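Local coordinates for protein CT253 (Chlamydia trachomatis serovar L2, PDB 6UXC) that is of unknown function but is probably a bacterial lipoprotein, with long helices packed against a mixed beta sheet, at residues V118-F123 and R175-R180. Numbering follows the deposited sequence.
Sequences VRVRVF and REIVAR
Ile177, on one turn of helix 165-184, packs against Val118 and Val120 of strand 113-124, joining the layers of a two-layer alpha-beta arrangement in which helices 165-184 and 41-55 pack on one face of a mixed sheet. The two valines are two residues apart on an extended strand, and both point their side chains toward the helix. The contact is tightest at Val120, where the methyl CG2 meets both branches of the isoleucine: it lies 3.9 Å from Ile177 CG1 and 4.0 Å from Ile177 CG2. With chi1 at -73°, Ile177 CG1 stands opposite its own carbonyl carbon, and the extended continuation of the chain (chi2 165°) carries CD1 on to Val118. There Ile177 CD1 comes to 4.1 Å from Val118 CG1, and the two side chains cross at about a right angle. Beta-branched valine suits the strand, being compact and bulky close to the backbone, while the longer isoleucine spans the distance from the helix and touches two strand residues at once. Phe45 and Ile49 of helix 41-55 add to this buried apolar cluster, Phe45 touching Val118 and Ile49 touching Ile177. No hydrogen bond links the two segments, so apolar contact alone joins them here.

Toward the more open side the character changes. Arg180 starts toward the strand, its CB 5.7 Å from Val120 CG1, but the rest of the side chain leads away. A long, flexible, charged residue fits this partly exposed border because its chain carries the guanidinium from the edge of the apolar layer to acidic partners. NE forms a salt bridge with Glu136 of the neighbouring strand 131-143, and Arg180 NH1 reaches one helical turn back to Glu176 OE1, 3.1 Å away, in a second salt bridge.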
ATOM      1  N   VAL A 118      -1.742  -4.131  -7.132  1.00 29.41           N
ATOM      2  CA  VAL A 118      -1.879  -4.079  -5.676  1.00 28.76           C
ATOM      3  C   VAL A 118      -3.332  -4.326  -5.288  1.00 32.39           C
ATOM      4  O   VAL A 118      -4.235  -3.647  -5.798  1.00 33.45           O
ATOM      5  CB  VAL A 118      -1.417  -2.725  -5.109  1.00 30.42           C
ATOM      6  CG1 VAL A 118      -1.751  -2.624  -3.612  1.00 29.73           C
ATOM      7  CG2 VAL A 118       0.058  -2.528  -5.375  1.00 28.75           C
ATOM      8  N   ARG A 119      -3.559  -5.271  -4.364  1.00 27.34           N
ATOM      9  CA  ARG A 119      -4.879  -5.428  -3.764  1.00 28.68           C
ATOM     10  C   ARG A 119      -4.974  -4.529  -2.533  1.00 26.17           C
ATOM     11  O   ARG A 119      -4.214  -4.689  -1.565  1.00 27.59           O
ATOM     12  CB  ARG A 119      -5.219  -6.867  -3.384  1.00 27.44           C
ATOM     13  CG  ARG A 119      -6.645  -6.953  -2.843  1.00 32.05           C
ATOM     14  CD  ARG A 119      -7.039  -8.355  -2.427  1.00 38.52           C
ATOM     15  NE  ARG A 119      -6.995  -9.277  -3.535  1.00 50.61           N
ATOM     16  CZ  ARG A 119      -6.140 -10.286  -3.658  1.00 49.66           C
ATOM     17  NH1 ARG A 119      -5.226 -10.545  -2.734  1.00 48.22           N
ATOM     18  NH2 ARG A 119      -6.212 -11.047  -4.731  1.00 43.72           N
ATOM     19  N   VAL A 120      -5.877  -3.561  -2.594  1.00 26.33           N
ATOM     20  CA  VAL A 120      -6.124  -2.639  -1.497  1.00 26.53           C
ATOM     21  C   VAL A 120      -7.374  -3.097  -0.767  1.00 25.17           C
ATOM     22  O   VAL A 120      -8.414  -3.325  -1.393  1.00 26.82           O
ATOM     23  CB  VAL A 120      -6.289  -1.196  -2.002  1.00 28.26           C
ATOM     24  CG1 VAL A 120      -6.512  -0.255  -0.832  1.00 29.16           C
ATOM     25  CG2 VAL A 120      -5.058  -0.745  -2.810  1.00 29.51           C
ATOM     26  N   ARG A 121      -7.272  -3.217   0.553  1.00 23.72           N
ATOM     27  CA  ARG A 121      -8.389  -3.452   1.438  1.00 24.79           C
ATOM     28  C   ARG A 121      -8.455  -2.356   2.488  1.00 24.70           C
ATOM     29  O   ARG A 121      -7.426  -1.881   2.968  1.00 24.58           O
ATOM     30  CB  ARG A 121      -8.264  -4.795   2.132  1.00 25.88           C
ATOM     31  CG  ARG A 121      -8.534  -5.948   1.242  1.00 25.43           C
ATOM     32  CD  ARG A 121      -8.172  -7.223   1.921  1.00 26.59           C
ATOM     33  NE  ARG A 121      -8.718  -8.371   1.216  1.00 28.40           N
ATOM     34  CZ  ARG A 121      -8.674  -9.609   1.682  1.00 27.77           C
ATOM     35  NH1 ARG A 121      -8.054  -9.855   2.828  1.00 27.86           N
ATOM     36  NH2 ARG A 121      -9.261 -10.589   1.006  1.00 31.02           N
ATOM     37  N   VAL A 122      -9.670  -1.970   2.861  1.00 24.87           N
ATOM     38  CA  VAL A 122      -9.880  -1.133   4.038  1.00 25.34           C
ATOM     39  C   VAL A 122     -10.875  -1.847   4.930  1.00 26.63           C
ATOM     40  O   VAL A 122     -11.926  -2.294   4.461  1.00 27.83           O
ATOM     41  CB  VAL A 122     -10.401   0.267   3.674  1.00 27.87           C
ATOM     42  CG1 VAL A 122     -10.586   1.082   4.942  1.00 25.43           C
ATOM     43  CG2 VAL A 122      -9.445   0.950   2.745  1.00 27.16           C
ATOM     44  N   PHE A 123     -10.555  -1.922   6.209  1.00 23.73           N
ATOM     45  CA  PHE A 123     -11.418  -2.531   7.210  1.00 26.98           C
ATOM     46  C   PHE A 123     -11.886  -1.454   8.172  1.00 29.38           C
ATOM     47  O   PHE A 123     -11.100  -0.581   8.548  1.00 28.12           O
ATOM     48  CB  PHE A 123     -10.695  -3.591   8.018  1.00 25.28           C
ATOM     49  CG  PHE A 123     -10.294  -4.825   7.233  1.00 23.85           C
ATOM     50  CD1 PHE A 123      -9.215  -4.803   6.369  1.00 24.34           C
ATOM     51  CD2 PHE A 123     -11.040  -5.992   7.357  1.00 25.91           C
ATOM     52  CE1 PHE A 123      -8.868  -5.945   5.661  1.00 29.33           C
ATOM     53  CE2 PHE A 123     -10.696  -7.119   6.671  1.00 27.38           C
ATOM     54  CZ  PHE A 123      -9.608  -7.098   5.819  1.00 27.98           C
ATOM     55  N   ARG A 175      -0.516   7.238  -5.937  1.00 29.21           N
ATOM     56  CA  ARG A 175      -1.543   8.272  -5.950  1.00 32.36           C
ATOM     57  C   ARG A 175      -2.936   7.663  -6.007  1.00 34.53           C
ATOM     58  O   ARG A 175      -3.830   8.089  -5.267  1.00 32.23           O
ATOM     59  CB  ARG A 175      -1.336   9.197  -7.138  1.00 38.08           C
ATOM     60  CG  ARG A 175      -0.158  10.125  -7.031  1.00 72.44           C
ATOM     61  CD  ARG A 175      -0.056  10.871  -8.338  1.00 89.45           C
ATOM     62  NE  ARG A 175       1.108  11.738  -8.426  1.00 96.34           N
ATOM     63  CZ  ARG A 175       1.822  11.915  -9.533  1.00105.62           C
ATOM     64  NH1 ARG A 175       1.515  11.262 -10.649  1.00101.22           N
ATOM     65  NH2 ARG A 175       2.860  12.736  -9.520  1.00121.84           N
ATOM     66  N   GLU A 176      -3.121   6.629  -6.835  1.00 30.74           N
ATOM     67  CA  GLU A 176      -4.439   6.012  -6.964  1.00 35.22           C
ATOM     68  C   GLU A 176      -4.824   5.267  -5.698  1.00 32.09           C
ATOM     69  O   GLU A 176      -5.994   5.286  -5.289  1.00 34.35           O
ATOM     70  CB  GLU A 176      -4.503   5.049  -8.155  1.00 34.46           C
ATOM     71  CG  GLU A 176      -5.939   4.516  -8.378  1.00 35.46           C
ATOM     72  CD  GLU A 176      -6.134   3.689  -9.662  1.00 40.76           C
ATOM     73  OE1 GLU A 176      -7.169   3.884 -10.337  1.00 47.65           O
ATOM     74  OE2 GLU A 176      -5.297   2.839  -9.985  1.00 46.37           O
ATOM     75  N   ILE A 177      -3.864   4.582  -5.080  1.00 26.00           N
ATOM     76  CA  ILE A 177      -4.159   3.833  -3.866  1.00 27.70           C
ATOM     77  C   ILE A 177      -4.714   4.780  -2.808  1.00 30.55           C
ATOM     78  O   ILE A 177      -5.746   4.516  -2.181  1.00 31.95           O
ATOM     79  CB  ILE A 177      -2.903   3.103  -3.367  1.00 27.75           C
ATOM     80  CG1 ILE A 177      -2.562   1.908  -4.274  1.00 25.93           C
ATOM     81  CG2 ILE A 177      -3.102   2.663  -1.947  1.00 29.02           C
ATOM     82  CD1 ILE A 177      -1.154   1.375  -4.041  1.00 29.05           C
ATOM     83  N   VAL A 178      -4.029   5.902  -2.594  1.00 28.91           N
ATOM     84  CA  VAL A 178      -4.450   6.792  -1.522  1.00 26.89           C
ATOM     85  C   VAL A 178      -5.747   7.499  -1.884  1.00 29.00           C
ATOM     86  O   VAL A 178      -6.592   7.711  -1.009  1.00 31.62           O
ATOM     87  CB  VAL A 178      -3.328   7.775  -1.171  1.00 27.99           C
ATOM     88  CG1 VAL A 178      -3.831   8.839  -0.222  1.00 31.05           C
ATOM     89  CG2 VAL A 178      -2.171   7.030  -0.527  1.00 31.42           C
ATOM     90  N   ALA A 179      -5.966   7.822  -3.162  1.00 29.51           N
ATOM     91  CA  ALA A 179      -7.226   8.455  -3.546  1.00 31.25           C
ATOM     92  C   ALA A 179      -8.406   7.538  -3.259  1.00 31.20           C
ATOM     93  O   ALA A 179      -9.458   7.999  -2.789  1.00 35.13           O
ATOM     94  CB  ALA A 179      -7.214   8.835  -5.032  1.00 35.24           C
ATOM     95  N   ARG A 180      -8.242   6.233  -3.535  1.00 31.18           N
ATOM     96  CA  ARG A 180      -9.300   5.268  -3.265  1.00 30.89           C
ATOM     97  C   ARG A 180      -9.529   5.095  -1.770  1.00 27.20           C
ATOM     98  O   ARG A 180     -10.682   5.041  -1.318  1.00 35.04           O
ATOM     99  CB  ARG A 180      -8.951   3.922  -3.893  1.00 30.59           C
ATOM    100  CG  ARG A 180      -8.952   3.963  -5.407  1.00 33.01           C
ATOM    101  CD  ARG A 180     -10.357   4.199  -5.961  1.00 48.68           C
ATOM    102  NE  ARG A 180     -10.570   3.353  -7.124  1.00 66.65           N
ATOM    103  CZ  ARG A 180     -10.177   3.658  -8.355  1.00 78.42           C
ATOM    104  NH1 ARG A 180      -9.557   4.808  -8.597  1.00 75.46           N
ATOM    105  NH2 ARG A 180     -10.411   2.807  -9.347  1.00 81.76           N
TER